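Local coordinates for pyruvate kinase (Cryptosporidium parvum, PDB 4DRS), which probably catalyses the last step of glycolysis, passing the phosphate of phosphoenolpyruvate to ADP to give pyruvate and ATP, at residues N338-A343 with V375-R380; I428-I431 with T437-L440. One frame throughout, in Å; residues are numbered along the deposited sequence.

Along the chain the two contacts come in series: contact 1 is closed by residue 380, before contact 2 opens at residue 428. Contact 1 lies at the surface of the eight-stranded barrel, where the lead-in to helix 342-354 passes helix 371-386, close to a second subunit. Contact 2 is buried in the alpha/beta domain, between strand 427-431 and helix 436-443. Their centres are 31 Å apart and their nearest atoms about 20 Å, and they share no helix, strand or sheet. Contact 1 thus joins two barrel helices beside a second subunit, while contact 2 belongs to a separate domain, touched by no other chain, where the strand-to-helix turn and the helix start hold a sulfate.

Contact 1 (N338-A343 with V375-R380); sequences NRPTRA and VNVMSR
Arg-339 and Val-377 mark the closest approach of the backbones, with CA atoms 7.8 Å apart. From Arg-339 to Thr-341 the chain is extended, turning helical at Arg-342, and it runs past one side of helix 371-386. Val-377 carries the whole touch from the helix side, each of its methyls taking a different partner. CG1 lies anti to the backbone N (chi1 160°) and abuts the CG corner of the proline ring, Pro-340 CG to Val-377 CG1 at 3.8 Å. The ring's CD is only slightly further from the same methyl. The other branch touches the arginine chain near its root, Val-377 CG2 to Arg-339 CG at 4.1 Å, the two side chains crossing at about a right angle. Beyond that point the arginine bends at chi3 (61°), and its NH2 makes a weak hydrogen bond to Gly-298 O of the second subunit. These are neighbouring helices of the TIM barrel, those following its seventh and eighth strands; Met-345 of the first packs against both Pro-340 and Val-377, while Met-378 turns inward to strands 47-51 and 358-361. Arg-380 NE forms a salt bridge with Glu-304 of the second subunit. No hydrogen bond spans the two segments, so shape and van der Waals contact alone join them, while the polar ends of Arg-339, weakly, and Arg-380 reach the second subunit.

Contact 2 (I428-I431 with T437-L440); sequences IITI and TARL. With SO4 (sulfate ion), chain C.
Thr-430, near the end of strand 427-431, faces the first turn of helix 436-443, its CA 6.4 Å from that of Ala-438. Its side chain points at the helix and divides its two branches between two successive residues. The hydroxyl, placed anti to the backbone N (chi1 -179°), packs against a methyl, Thr-430 OG1 to Thr-437 CG2 at 3.3 Å. The two threonine side chains meet at an oblique angle, and no hydrogen bond passes between them. The methyl makes the apolar half of the contact, with Thr-430 CG2 3.8 Å from Ala-438 CB; the small alanine lets the helix sit close over the strand. Strand and helix are the first two elements of a beta-alpha-beta unit completed by strand 449-454, whose Ala-452 touches both Thr-430 and Ala-438. Strand 427-431 lies between strands 449-454 and 502-506, both parallel to it, and Thr-430 also touches Val-506 on the latter. Thr-437 turns its two branches to different tasks. With chi1 at -59°, OG1 lies beside the backbone N, and both groups donate to one sulfate oxygen: Thr-437 OG1 to SO4 O2 is 2.6 Å, and Thr-437 N to SO4 O2 is 2.9 Å with an N-H...O angle of 154°. Thr-432 OG1, Glu-433 N and Thr-434 OG1 bind the same ion, which comes probably from the crystallisation liquor. A strand-to-helix turn gripping an anion at a helix N-terminus, where the helix dipole would favour negative charge, is consistent with the phosphate-binding loop of the allosteric effector site in related pyruvate kinases.

Contact 1 (N338-A343 with V375-R380)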
loop_
_atom_site.group_PDB
_atom_site.type_symbol
_atom_site.label_atom_id
_atom_site.label_comp_id
_atom_site.label_asym_id
_atom_site.label_seq_id
_atom_site.Cartn_x
_atom_site.Cartn_y
_atom_site.Cartn_z
ATOM N N ASN A 338 -45.272 10.431 0.827
ATOM C CA ASN A 338 -44.530 11.605 1.300
ATOM C C ASN A 338 -43.015 11.397 1.351
ATOM O O ASN A 338 -42.244 12.329 1.112
ATOM C CB ASN A 338 -45.049 12.023 2.684
ATOM C CG ASN A 338 -44.326 13.235 3.245
ATOM O OD1 ASN A 338 -44.294 14.299 2.626
ATOM N ND2 ASN A 338 -43.746 13.079 4.428
ATOM N N ARG A 339 -42.602 10.173 1.667
ATOM C CA ARG A 339 -41.188 9.842 1.797
ATOM C C ARG A 339 -40.919 8.415 1.299
ATOM O O ARG A 339 -41.840 7.590 1.263
ATOM C CB ARG A 339 -40.749 10.021 3.253
ATOM C CG ARG A 339 -39.482 10.850 3.423
ATOM C CD ARG A 339 -39.259 11.234 4.876
ATOM N NE ARG A 339 -39.098 10.059 5.732
ATOM C CZ ARG A 339 -39.181 10.076 7.060
ATOM N NH1 ARG A 339 -39.419 11.209 7.708
ATOM N NH2 ARG A 339 -39.016 8.952 7.744
ATOM N N PRO A 340 -39.660 8.115 0.913
ATOM C CA PRO A 340 -39.392 6.807 0.329
ATOM C C PRO A 340 -39.115 5.747 1.388
ATOM O O PRO A 340 -39.198 6.021 2.591
ATOM C CB PRO A 340 -38.127 7.060 -0.483
ATOM C CG PRO A 340 -37.389 8.075 0.321
ATOM C CD PRO A 340 -38.419 8.906 1.041
ATOM N N THR A 341 -38.786 4.543 0.932
ATOM C CA THR A 341 -38.353 3.482 1.827
ATOM C C THR A 341 -36.836 3.360 1.769
ATOM O O THR A 341 -36.198 3.917 0.872
ATOM C CB THR A 341 -39.024 2.139 1.487
ATOM O OG1 THR A 341 -38.759 1.802 0.118
ATOM C CG2 THR A 341 -40.534 2.222 1.723
ATOM N N ARG A 342 -36.274 2.640 2.737
ATOM C CA ARG A 342 -34.830 2.445 2.855
ATOM C C ARG A 342 -34.149 2.013 1.556
ATOM O O ARG A 342 -33.138 2.600 1.164
ATOM C CB ARG A 342 -34.526 1.438 3.964
ATOM C CG ARG A 342 -34.461 2.052 5.349
ATOM C CD ARG A 342 -34.815 1.029 6.416
ATOM N NE ARG A 342 -34.720 1.574 7.769
ATOM C CZ ARG A 342 -35.621 2.382 8.329
ATOM N NH1 ARG A 342 -36.704 2.764 7.657
ATOM N NH2 ARG A 342 -35.436 2.813 9.571
ATOM N N ALA A 343 -34.716 1.000 0.897
ATOM C CA ALA A 343 -34.141 0.414 -0.319
ATOM C C ALA A 343 -33.860 1.448 -1.411
ATOM O O ALA A 343 -32.867 1.348 -2.135
ATOM C CB ALA A 343 -35.044 -0.692 -0.849
ATOM N N VAL A 375 -36.877 15.185 -4.528
ATOM C CA VAL A 375 -35.628 15.875 -4.841
ATOM C C VAL A 375 -34.853 16.197 -3.569
ATOM O O VAL A 375 -33.649 15.945 -3.484
ATOM C CB VAL A 375 -35.874 17.185 -5.619
ATOM C CG1 VAL A 375 -34.558 17.828 -6.031
ATOM C CG2 VAL A 375 -36.727 16.925 -6.845
ATOM N N ASN A 376 -35.559 16.748 -2.589
ATOM C CA ASN A 376 -34.959 17.160 -1.333
ATOM C C ASN A 376 -34.346 15.982 -0.573
ATOM O O ASN A 376 -33.221 16.066 -0.080
ATOM C CB ASN A 376 -35.992 17.896 -0.478
ATOM C CG ASN A 376 -35.363 18.619 0.688
ATOM O OD1 ASN A 376 -35.173 18.042 1.760
ATOM N ND2 ASN A 376 -35.031 19.888 0.486
ATOM N N VAL A 377 -35.096 14.888 -0.500
ATOM C CA VAL A 377 -34.613 13.625 0.053
ATOM C C VAL A 377 -33.368 13.123 -0.704
ATOM O O VAL A 377 -32.332 12.841 -0.090
ATOM C CB VAL A 377 -35.747 12.567 0.052
ATOM C CG1 VAL A 377 -35.202 11.145 0.140
ATOM C CG2 VAL A 377 -36.727 12.844 1.185
ATOM N N MET A 378 -33.474 13.043 -2.029
ATOM C CA MET A 378 -32.384 12.561 -2.876
ATOM C C MET A 378 -31.115 13.389 -2.668
ATOM O O MET A 378 -30.016 12.840 -2.568
ATOM C CB MET A 378 -32.803 12.559 -4.354
ATOM C CG MET A 378 -31.912 11.705 -5.250
ATOM S SD MET A 378 -32.634 11.216 -6.839
ATOM C CE MET A 378 -32.454 12.724 -7.787
ATOM N N SER A 379 -31.289 14.706 -2.584
ATOM C CA SER A 379 -30.188 15.638 -2.372
ATOM C C SER A 379 -29.443 15.381 -1.060
ATOM O O SER A 379 -28.211 15.339 -1.036
ATOM C CB SER A 379 -30.703 17.079 -2.416
ATOM O OG SER A 379 -29.654 18.000 -2.191
ATOM N N ARG A 380 -30.203 15.203 0.019
ATOM C CA ARG A 380 -29.639 14.959 1.345
ATOM C C ARG A 380 -28.908 13.616 1.394
ATOM O O ARG A 380 -27.815 13.521 1.962
ATOM C CB ARG A 380 -30.737 15.020 2.412
ATOM C CG ARG A 380 -31.619 16.257 2.327
ATOM C CD ARG A 380 -31.559 17.134 3.567
ATOM N NE ARG A 380 -32.174 16.482 4.727
ATOM C CZ ARG A 380 -33.485 16.293 4.900
ATOM N NH1 ARG A 380 -34.359 16.702 3.985
ATOM N NH2 ARG A 380 -33.922 15.686 5.996
#

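Contact 2 (I428-I431 with T437-L440)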
loop_
_atom_site.group_PDB
_atom_site.type_symbol
_atom_site.label_atom_id
_atom_site.label_comp_id
_atom_site.label_asym_id
_atom_site.label_seq_id
_atom_site.Cartn_x
_atom_site.Cartn_y
_atom_site.Cartn_z
ATOM N N ILE A 428 -11.360 24.773 -5.272
ATOM C CA ILE A 428 -10.555 24.770 -6.483
ATOM C C ILE A 428 -11.279 25.621 -7.527
ATOM O O ILE A 428 -12.355 25.249 -8.007
ATOM C CB ILE A 428 -10.313 23.345 -7.029
ATOM C CG1 ILE A 428 -9.642 22.466 -5.961
ATOM C CG2 ILE A 428 -9.464 23.399 -8.294
ATOM C CD1 ILE A 428 -9.503 21.006 -6.347
ATOM N N ILE A 429 -10.695 26.771 -7.855
ATOM C CA ILE A 429 -11.283 27.687 -8.829
ATOM C C ILE A 429 -10.578 27.537 -10.173
ATOM O O ILE A 429 -9.349 27.587 -10.242
ATOM C CB ILE A 429 -11.225 29.155 -8.352
ATOM C CG1 ILE A 429 -11.878 29.293 -6.976
ATOM C CG2 ILE A 429 -11.906 30.079 -9.357
ATOM C CD1 ILE A 429 -11.615 30.624 -6.297
ATOM N N THR A 430 -11.359 27.341 -11.233
ATOM C CA THR A 430 -10.798 27.192 -12.572
ATOM C C THR A 430 -11.385 28.195 -13.570
ATOM O O THR A 430 -12.601 28.299 -13.725
ATOM C CB THR A 430 -10.906 25.736 -13.098
ATOM O OG1 THR A 430 -10.319 25.649 -14.402
ATOM C CG2 THR A 430 -12.357 25.262 -13.167
ATOM N N ILE A 431 -10.508 28.953 -14.217
ATOM C CA ILE A 431 -10.915 29.878 -15.263
ATOM C C ILE A 431 -10.869 29.100 -16.571
ATOM O O ILE A 431 -9.812 28.633 -16.984
ATOM C CB ILE A 431 -9.995 31.122 -15.320
ATOM C CG1 ILE A 431 -10.054 31.901 -14.000
ATOM C CG2 ILE A 431 -10.372 32.029 -16.482
ATOM C CD1 ILE A 431 -9.004 32.988 -13.871
ATOM N N THR A 437 -10.996 21.901 -18.404
ATOM C CA THR A 437 -10.234 21.836 -17.162
ATOM C C THR A 437 -11.142 21.510 -15.969
ATOM O O THR A 437 -10.749 20.754 -15.079
ATOM C CB THR A 437 -9.433 23.133 -16.909
ATOM O OG1 THR A 437 -8.528 23.349 -17.999
ATOM C CG2 THR A 437 -8.632 23.033 -15.637
ATOM N N ALA A 438 -12.354 22.061 -15.962
ATOM C CA ALA A 438 -13.319 21.772 -14.901
ATOM C C ALA A 438 -13.745 20.297 -14.910
ATOM O O ALA A 438 -13.890 19.685 -13.859
ATOM C CB ALA A 438 -14.525 22.700 -14.997
ATOM N N ARG A 439 -13.922 19.731 -16.098
ATOM C CA ARG A 439 -14.215 18.303 -16.251
ATOM C C ARG A 439 -13.051 17.415 -15.796
ATOM O O ARG A 439 -13.263 16.372 -15.174
ATOM C CB ARG A 439 -14.604 17.984 -17.701
ATOM C CG ARG A 439 -16.075 18.242 -18.006
ATOM C CD ARG A 439 -16.468 17.880 -19.438
ATOM N NE ARG A 439 -15.978 18.868 -20.396
ATOM C CZ ARG A 439 -16.604 20.004 -20.707
ATOM N NH1 ARG A 439 -17.771 20.315 -20.147
ATOM N NH2 ARG A 439 -16.057 20.834 -21.586
ATOM N N LEU A 440 -11.827 17.842 -16.102
ATOM C CA LEU A 440 -10.625 17.113 -15.703
ATOM C C LEU A 440 -10.397 17.138 -14.189
ATOM O O LEU A 440 -9.996 16.134 -13.610
ATOM C CB LEU A 440 -9.396 17.642 -16.446
ATOM C CG LEU A 440 -9.312 17.303 -17.938
ATOM C CD1 LEU A 440 -8.260 18.168 -18.625
ATOM C CD2 LEU A 440 -9.036 15.818 -18.166
HETATM S S SO4 C . -9.949 25.227 -20.689
HETATM O O1 SO4 C . -9.176 26.414 -20.272
HETATM O O2 SO4 C . -10.324 24.468 -19.482
HETATM O O3 SO4 C . -11.176 25.643 -21.402
HETATM O O4 SO4 C . -9.149 24.387 -21.605
#